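ABC transporter, solute-binding protein (Staphylococcus aureus, PDB 6LKH) binds glucose 6-phosphate and probably serves as the extracellular solute-binding lipoprotein of an ABC transporter. Local coordinates at residues T100-N105 / R115-L120. Sequence-based numbering, arbitrary orientation.
Sequences TVIVVN and RGYQDL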
loop_
_atom_site.group_PDB
_atom_site.type_symbol
_atom_site.label_atom_id
_atom_site.label_comp_id
_atom_site.label_asym_id
_atom_site.label_seq_id
_atom_site.Cartn_x
_atom_site.Cartn_y
_atom_site.Cartn_z
ATOM N N THR A 100 -4.779 22.394 -3.000
ATOM C CA THR A 100 -5.147 23.100 -4.219
ATOM C C THR A 100 -3.946 23.112 -5.151
ATOM O O THR A 100 -2.809 23.303 -4.711
ATOM C CB THR A 100 -5.592 24.534 -3.924
ATOM O OG1 THR A 100 -4.506 25.263 -3.339
ATOM C CG2 THR A 100 -6.786 24.544 -2.981
ATOM N N VAL A 101 -4.200 22.908 -6.441
ATOM C CA VAL A 101 -3.130 22.667 -7.396
ATOM C C VAL A 101 -3.359 23.477 -8.662
ATOM O O VAL A 101 -4.455 23.971 -8.928
ATOM C CB VAL A 101 -3.015 21.167 -7.750
ATOM C CG1 VAL A 101 -2.741 20.352 -6.502
ATOM C CG2 VAL A 101 -4.285 20.677 -8.430
ATOM N N ILE A 102 -2.286 23.611 -9.436
ATOM C CA ILE A 102 -2.351 24.046 -10.823
ATOM C C ILE A 102 -2.289 22.801 -11.694
ATOM O O ILE A 102 -1.409 21.951 -11.514
ATOM C CB ILE A 102 -1.200 25.008 -11.164
ATOM C CG1 ILE A 102 -1.234 26.232 -10.243
ATOM C CG2 ILE A 102 -1.282 25.433 -12.630
ATOM C CD1 ILE A 102 -0.005 27.111 -10.335
ATOM N N VAL A 103 -3.221 22.685 -12.630
ATOM C CA VAL A 103 -3.256 21.569 -13.564
ATOM C C VAL A 103 -2.796 22.086 -14.916
ATOM O O VAL A 103 -3.262 23.135 -15.377
ATOM C CB VAL A 103 -4.656 20.936 -13.647
ATOM C CG1 VAL A 103 -5.015 20.291 -12.309
ATOM C CG2 VAL A 103 -5.694 21.972 -14.041
ATOM N N VAL A 104 -1.867 21.366 -15.536
ATOM C CA VAL A 104 -1.247 21.781 -16.786
ATOM C C VAL A 104 -1.506 20.705 -17.827
ATOM O O VAL A 104 -1.355 19.511 -17.545
ATOM C CB VAL A 104 0.262 22.026 -16.609
ATOM C CG1 VAL A 104 0.917 22.366 -17.939
ATOM C CG2 VAL A 104 0.487 23.150 -15.617
ATOM N N ASN A 105 -1.904 21.132 -19.022
ATOM C CA ASN A 105 -2.063 20.227 -20.154
ATOM C C ASN A 105 -0.688 19.983 -20.764
ATOM O O ASN A 105 -0.104 20.883 -21.376
ATOM C CB ASN A 105 -3.028 20.819 -21.175
ATOM C CG ASN A 105 -3.359 19.855 -22.292
ATOM O OD1 ASN A 105 -2.472 19.265 -22.910
ATOM N ND2 ASN A 105 -4.647 19.684 -22.554
ATOM N N ARG A 115 5.397 26.487 -12.808
ATOM C CA ARG A 115 5.743 25.961 -11.497
ATOM C C ARG A 115 5.059 26.764 -10.397
ATOM O O ARG A 115 5.289 26.523 -9.213
ATOM C CB ARG A 115 7.260 25.991 -11.296
ATOM C CG ARG A 115 8.056 25.704 -12.558
ATOM C CD ARG A 115 9.473 26.245 -12.457
ATOM N NE ARG A 115 9.587 27.591 -13.010
ATOM C CZ ARG A 115 10.737 28.239 -13.169
ATOM N NH1 ARG A 115 10.746 29.462 -13.680
ATOM N NH2 ARG A 115 11.877 27.663 -12.816
ATOM N N GLY A 116 4.219 27.719 -10.789
ATOM C CA GLY A 116 3.520 28.537 -9.818
ATOM C C GLY A 116 2.639 29.624 -10.404
ATOM O O GLY A 116 2.409 29.697 -11.611
ATOM N N TYR A 117 2.147 30.470 -9.508
ATOM C CA TYR A 117 1.273 31.525 -9.842
ATOM C C TYR A 117 2.060 32.505 -10.679
ATOM O O TYR A 117 1.550 33.011 -11.643
ATOM C CB TYR A 117 0.643 32.118 -8.608
ATOM C CG TYR A 117 -0.208 31.151 -7.850
ATOM C CD1 TYR A 117 -1.264 30.519 -8.443
ATOM C CD2 TYR A 117 0.031 30.892 -6.542
ATOM C CE1 TYR A 117 -2.052 29.646 -7.743
ATOM C CE2 TYR A 117 -0.751 30.018 -5.840
ATOM C CZ TYR A 117 -1.792 29.398 -6.439
ATOM O OH TYR A 117 -2.552 28.524 -5.709
ATOM N N GLN A 118 3.320 32.747 -10.372
ATOM C CA GLN A 118 4.024 33.768 -11.141
ATOM C C GLN A 118 4.200 33.338 -12.591
ATOM O O GLN A 118 4.085 34.159 -13.509
ATOM C CB GLN A 118 5.381 34.074 -10.512
ATOM C CG GLN A 118 5.300 34.917 -9.254
ATOM C CD GLN A 118 6.585 35.674 -8.978
ATOM O OE1 GLN A 118 7.318 36.032 -9.900
ATOM N NE2 GLN A 118 6.866 35.918 -7.704
ATOM N N ASP A 119 4.476 32.055 -12.821
ATOM C CA ASP A 119 4.631 31.582 -14.188
ATOM C C ASP A 119 3.325 31.670 -14.967
ATOM O O ASP A 119 3.349 31.809 -16.195
ATOM C CB ASP A 119 5.156 30.149 -14.193
ATOM C CG ASP A 119 6.634 30.073 -13.888
ATOM O OD1 ASP A 119 7.214 31.098 -13.465
ATOM O OD2 ASP A 119 7.217 28.989 -14.083
ATOM N N LEU A 120 2.180 31.599 -14.284
ATOM C CA LEU A 120 0.904 31.740 -14.975
ATOM C C LEU A 120 0.716 33.129 -15.571
ATOM O O LEU A 120 -0.250 33.338 -16.316
ATOM C CB LEU A 120 -0.257 31.435 -14.024
ATOM C CG LEU A 120 -0.500 29.980 -13.616
ATOM C CD1 LEU A 120 -1.759 29.894 -12.780
ATOM C CD2 LEU A 120 -0.614 29.057 -14.817
#
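Ile102 meets Gly116, Tyr117 and Leu120 through a single methyl, CD1. With CG1 anti to the carbonyl carbon (chi1 -58°) and the chain extended beyond it, that methyl makes the close contacts to all three. Arg115 comes first along the second segment: its CB points away from the strand, and its NE forms a salt bridge with Asp119 OD2 (3.0 Å) within the segment, nearly straight, in the guanidinium plane and on the syn side of the carboxylate. At Gly116 the contact is with backbone, Ile102 CD1 lying 3.6 Å from Gly116 C. The far part of the Tyr117 side chain comes nearer the strand than its start, and its CD1 sits 4.1 Å from Ile102 CD1, the methyl approaching obliquely. The hydroxyl ends near Thr100 and is hydrogen-bonded to His143 ND1, while Thr100 OG1 bonds Met212 O. Leu120 completes the set, its CD1 4.1 Å from Ile102 CD1; its backbone N bonds Gly116 O. Leu186 of strand 184-188 touches Ile102, Tyr117 and Leu120, and helix 138-151 packs against the tyrosine. The result is a small hydrophobic core between sheet and covering loop in a periplasmic-binding-protein fold, on a strand where the side chain of Thr100 comes within about 5 Å of the bound glucose 6-phosphate (nearest atoms).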